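Local coordinates for protein ABC-type amino acid transport system, periplasmic component (Caldanaerobacter subterraneus subsp. tengcongensis MB4, PDB 4YMX) that binds arginine and serves as the substrate-binding protein of an amino acid ABC transporter, at residues A[53-57]-A[58-62]; A[142-146]-A[147-151]. One frame throughout, in Å; residues are numbered along the deposited sequence. Where two conformers were deposited one is given.

Interaction 1: A[53-57]-A[58-62]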
# COMPACT_ATOMS: atom_id res chain seq x y z
N HIS A 53 -9.66 0.43 7.94
CA HIS A 53 -10.52 0.44 9.12
C HIS A 53 -11.82 -0.28 8.83
O HIS A 53 -12.59 0.12 7.94
CB HIS A 53 -10.78 1.87 9.57
CG HIS A 53 -9.61 2.52 10.22
ND1 HIS A 53 -9.47 2.62 11.59
CD2 HIS A 53 -8.49 3.08 9.69
CE1 HIS A 53 -8.33 3.22 11.87
NE2 HIS A 53 -7.71 3.51 10.73
N LYS A 54 -12.06 -1.36 9.56
CA LYS A 54 -13.33 -2.06 9.53
C LYS A 54 -14.11 -1.55 10.72
O LYS A 54 -13.75 -1.79 11.88
CB LYS A 54 -13.11 -3.57 9.63
CG LYS A 54 -14.38 -4.40 9.59
CD LYS A 54 -14.06 -5.88 9.66
CE LYS A 54 -15.32 -6.72 9.61
NZ LYS A 54 -15.09 -8.10 10.10
N VAL A 55 -15.16 -0.79 10.42
CA VAL A 55 -15.94 -0.10 11.44
C VAL A 55 -17.36 -0.65 11.44
O VAL A 55 -18.18 -0.31 10.58
CB VAL A 55 -15.99 1.41 11.17
CG1 VAL A 55 -16.72 2.13 12.29
CG2 VAL A 55 -14.57 1.97 11.01
N GLU A 56 -17.63 -1.52 12.40
CA GLU A 56 -18.95 -2.12 12.55
C GLU A 56 -19.07 -2.85 13.88
O GLU A 56 -18.06 -3.25 14.49
CB GLU A 56 -19.26 -3.08 11.40
CG GLU A 56 -18.41 -4.33 11.40
CD GLU A 56 -18.77 -5.26 10.25
OE1 GLU A 56 -19.52 -4.83 9.34
OE2 GLU A 56 -18.31 -6.42 10.25
N GLY A 57 -20.31 -3.02 14.33
CA GLY A 57 -20.59 -3.72 15.57
C GLY A 57 -19.96 -3.10 16.80
O GLY A 57 -19.67 -3.81 17.77
N GLY A 58 -19.74 -1.80 16.75
CA GLY A 58 -19.14 -1.09 17.88
C GLY A 58 -17.64 -1.21 17.93
O GLY A 58 -17.02 -0.98 18.96
N LYS A 59 -17.03 -1.59 16.81
CA LYS A 59 -15.58 -1.72 16.74
C LYS A 59 -15.02 -0.82 15.65
O LYS A 59 -15.67 -0.58 14.64
CB LYS A 59 -15.18 -3.17 16.48
CG LYS A 59 -15.74 -4.17 17.49
CD LYS A 59 -15.38 -5.61 17.12
CE LYS A 59 -16.40 -6.23 16.17
NZ LYS A 59 -16.31 -5.73 14.77
N ASP A 60 -13.82 -0.30 15.89
CA ASP A 60 -13.01 0.31 14.84
C ASP A 60 -11.69 -0.45 14.86
O ASP A 60 -10.82 -0.18 15.69
CB ASP A 60 -12.78 1.80 15.10
CG ASP A 60 -11.70 2.40 14.21
OD1 ASP A 60 -11.39 1.83 13.15
OD2 ASP A 60 -11.15 3.45 14.59
N GLU A 61 -11.56 -1.43 13.97
CA GLU A 61 -10.38 -2.28 13.94
C GLU A 61 -9.60 -2.03 12.66
O GLU A 61 -10.19 -1.95 11.58
CB GLU A 61 -10.77 -3.75 13.99
CG GLU A 61 -11.62 -4.16 15.18
CD GLU A 61 -12.05 -5.61 15.11
OE1 GLU A 61 -12.66 -6.01 14.10
OE2 GLU A 61 -11.76 -6.37 16.07
N ILE A 62 -8.29 -1.91 12.78
CA ILE A 62 -7.43 -1.86 11.61
C ILE A 62 -7.13 -3.31 11.25
O ILE A 62 -6.54 -4.05 12.05
CB ILE A 62 -6.15 -1.08 11.88
CG1 ILE A 62 -6.48 0.38 12.20
CG2 ILE A 62 -5.21 -1.15 10.69
CD1 ILE A 62 -5.29 1.18 12.72
O HOH W 1 -14.72 -4.26 13.12

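Interaction 2: A[142-146]-A[147-151]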
# COMPACT_ATOMS: atom_id res chain seq x y z
N ASP A 142 -1.23 7.35 -23.67
CA ASP A 142 -1.00 8.63 -24.33
C ASP A 142 -2.03 9.67 -23.92
O ASP A 142 -1.73 10.87 -23.89
CB ASP A 142 -1.00 8.44 -25.85
CG ASP A 142 -0.39 9.61 -26.58
OD1 ASP A 142 -1.12 10.31 -27.31
OD2 ASP A 142 0.83 9.85 -26.40
N ASP A 143 -3.24 9.23 -23.59
CA ASP A 143 -4.32 10.14 -23.21
C ASP A 143 -4.11 10.80 -21.86
O ASP A 143 -4.83 11.73 -21.51
CB ASP A 143 -5.67 9.41 -23.19
CG ASP A 143 -6.02 8.75 -24.51
OD1 ASP A 143 -5.43 9.09 -25.56
OD2 ASP A 143 -6.90 7.87 -24.49
N LEU A 144 -3.14 10.32 -21.08
CA LEU A 144 -2.86 10.89 -19.77
C LEU A 144 -2.10 12.21 -19.84
O LEU A 144 -2.02 12.94 -18.85
CB LEU A 144 -2.08 9.91 -18.90
CG LEU A 144 -2.80 8.61 -18.58
CD1 LEU A 144 -1.87 7.68 -17.82
CD2 LEU A 144 -4.09 8.86 -17.79
N LYS A 145 -1.53 12.51 -21.01
CA LYS A 145 -0.80 13.77 -21.17
C LYS A 145 -1.65 14.97 -20.80
O LYS A 145 -2.83 15.04 -21.18
CB LYS A 145 -0.29 13.93 -22.61
CG LYS A 145 0.75 12.92 -23.01
CD LYS A 145 1.23 13.17 -24.43
CE LYS A 145 2.24 12.11 -24.82
NZ LYS A 145 1.73 10.76 -24.45
N VAL A 146 -1.05 15.91 -20.08
CA VAL A 146 -1.69 17.18 -19.69
C VAL A 146 -2.89 17.01 -18.73
O VAL A 146 -3.61 17.98 -18.46
CB VAL A 146 -2.12 18.04 -20.93
CG1 VAL A 146 -2.18 19.53 -20.55
CG2 VAL A 146 -1.15 17.86 -22.10
N LYS A 147 -3.10 15.80 -18.22
CA LYS A 147 -4.23 15.54 -17.35
C LYS A 147 -3.90 15.75 -15.87
O LYS A 147 -2.74 15.76 -15.47
CB LYS A 147 -4.75 14.11 -17.55
CG LYS A 147 -5.25 13.83 -18.96
CD LYS A 147 -6.62 14.47 -19.20
CE LYS A 147 -7.17 14.11 -20.57
NZ LYS A 147 -8.56 14.60 -20.76
N THR A 148 -4.95 15.93 -15.06
CA THR A 148 -4.81 16.06 -13.62
C THR A 148 -4.91 14.66 -13.03
O THR A 148 -5.94 13.99 -13.17
CB THR A 148 -5.87 16.99 -13.04
OG1 THR A 148 -5.72 18.30 -13.62
CG2 THR A 148 -5.74 17.11 -11.51
N ILE A 149 -3.83 14.21 -12.40
CA ILE A 149 -3.73 12.84 -11.92
C ILE A 149 -3.55 12.83 -10.41
O ILE A 149 -2.58 13.39 -9.89
CB ILE A 149 -2.55 12.12 -12.59
CG1 ILE A 149 -2.64 12.26 -14.11
CG2 ILE A 149 -2.50 10.65 -12.14
CD1 ILE A 149 -3.84 11.60 -14.73
N ALA A 150 -4.48 12.19 -9.70
CA ALA A 150 -4.39 12.09 -8.24
C ALA A 150 -3.48 10.94 -7.85
O ALA A 150 -3.59 9.83 -8.39
CB ALA A 150 -5.76 11.93 -7.61
N VAL A 151 -2.55 11.21 -6.92
CA VAL A 151 -1.61 10.21 -6.42
C VAL A 151 -1.34 10.43 -4.94
O VAL A 151 -1.52 11.54 -4.43
CB VAL A 151 -0.25 10.27 -7.16
CG1 VAL A 151 -0.41 9.87 -8.62
CG2 VAL A 151 0.38 11.65 -7.04

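Interaction 1: A[53-57]-A[58-62]
His53 and Asp60 meet by a short hydrogen bond on one face of a tight antiparallel hairpin. ND1 of His53 donates its N-H to OD1 of Asp60 at 2.6 Å, nearly straight at 169°, and the oxygen lies in the imidazole plane and receives on its syn lone pair. The Asp60 carboxylate is swung to this edge by putting CG anti to the backbone N (chi1 167°). Over one face of the ring sits Ile62, a CH-pi contact with CG1 3.7 Å from the His53 ring centroid. The ring's other nitrogen, NE2, is bonded to Asp85 of strand 80-85, and bonds at both nitrogens probably fix the rotation of the imidazole. Replacing His53 by alanine removes the ring, and the carboxylates of Asp60 and Asp85 would probably be left without their shared partner and Ile62 without the aromatic face it packs on.

Between the strands, Lys54 and Glu61 form a hydrogen-bonded pair: Lys54 N gives to Glu61 O at 2.8 Å, and Glu61 N returns the bond to Lys54 O. On their face of the sheet, a water donates to Lys54 O and to Glu61 OE1 and accepts from Lys59 NZ at 2.7 Å. Bent at chi3 and chi4, the Lys59 chain curls back until NZ also reaches Glu56 O at 3.0 Å. That carbonyl thus has two donors, Lys59 N and NZ, coming from opposite faces of its plane, while the return bond from Glu56 N to Lys59 O is weak.

Gly57 and Gly58, both at positive phi, supply the corners of a type I' turn from Glu56 to Lys59, the classic connection of a beta hairpin with a two-residue loop.

Interaction 2: A[142-146]-A[147-151]
Leu144 and Lys147 are tied by the one hydrogen bond between 142-146 and 147-151: Lys147 N gives to Leu144 O at 3.1 Å, from above the carbonyl plane, with an N-H...O angle of 151°. It closes a type II turn whose middle residues are Lys145 and Val146. Val146 takes the positive-phi position (65°) often filled by glycine; its CB is directed away from 147-151, though it still touches Lys147 N at 3.6 Å.

Van der Waals contact adds to this through the Lys147 chain. CB of Lys147 rests 3.2 Å from Leu144 O, and CG lies 3.3 Å from Asp143 O. A bend at chi2 (-75°) then brings CE of Lys147 to 3.5 Å from Asp143 O. The contacts beyond CB belong to one of two modelled conformers and are less certain.

The apolar contact is light: Leu144 CD2 meets Ile149 CD1 at 4.1 Å, methyl to methyl, the two side chains crossing at about a right angle.

As for charges, the salt bridge of Lys145 NZ with Asp142 lies within 142-146, although the modelled separation is too short to be taken at face value. Asp143 instead pairs with Lys140 NZ and accepts a hydrogen bond from Ser139 N, just before this segment in the chain.

Around the turn, Val146 makes a backbone bond with Pro165, Lys147 and Ile149 pair with strand 168-172, and Thr148 N bonds to Asp188. Ile149 is buried, touching Ala161 of helix 156-161 and Ala189 and Val191 of strand 189-193, where strand 148-152 enters the mixed sheet between strands 168-172 and 189-193.

How the interactions relate
From the N terminus, the chain first reaches interaction 1, where strand 51-56 reverses into strand 59-63 within a small antiparallel sheet that also includes strand 46-47. That hairpin is complete long before interaction 2 opens, so the two are in series and neither nest nor cross. Interaction 2 closes the short turn that delivers the chain from the 3-10 segment into strand 148-152 of a five-stranded mixed sheet. The centres of interaction 1 and interaction 2 lie about 35 Å apart, and the two do not touch. The hairpin lies against strand 80-85 of one sheet and the turn leads into another, in keeping with the two-lobed solute-binding fold that holds arginine between its lobes.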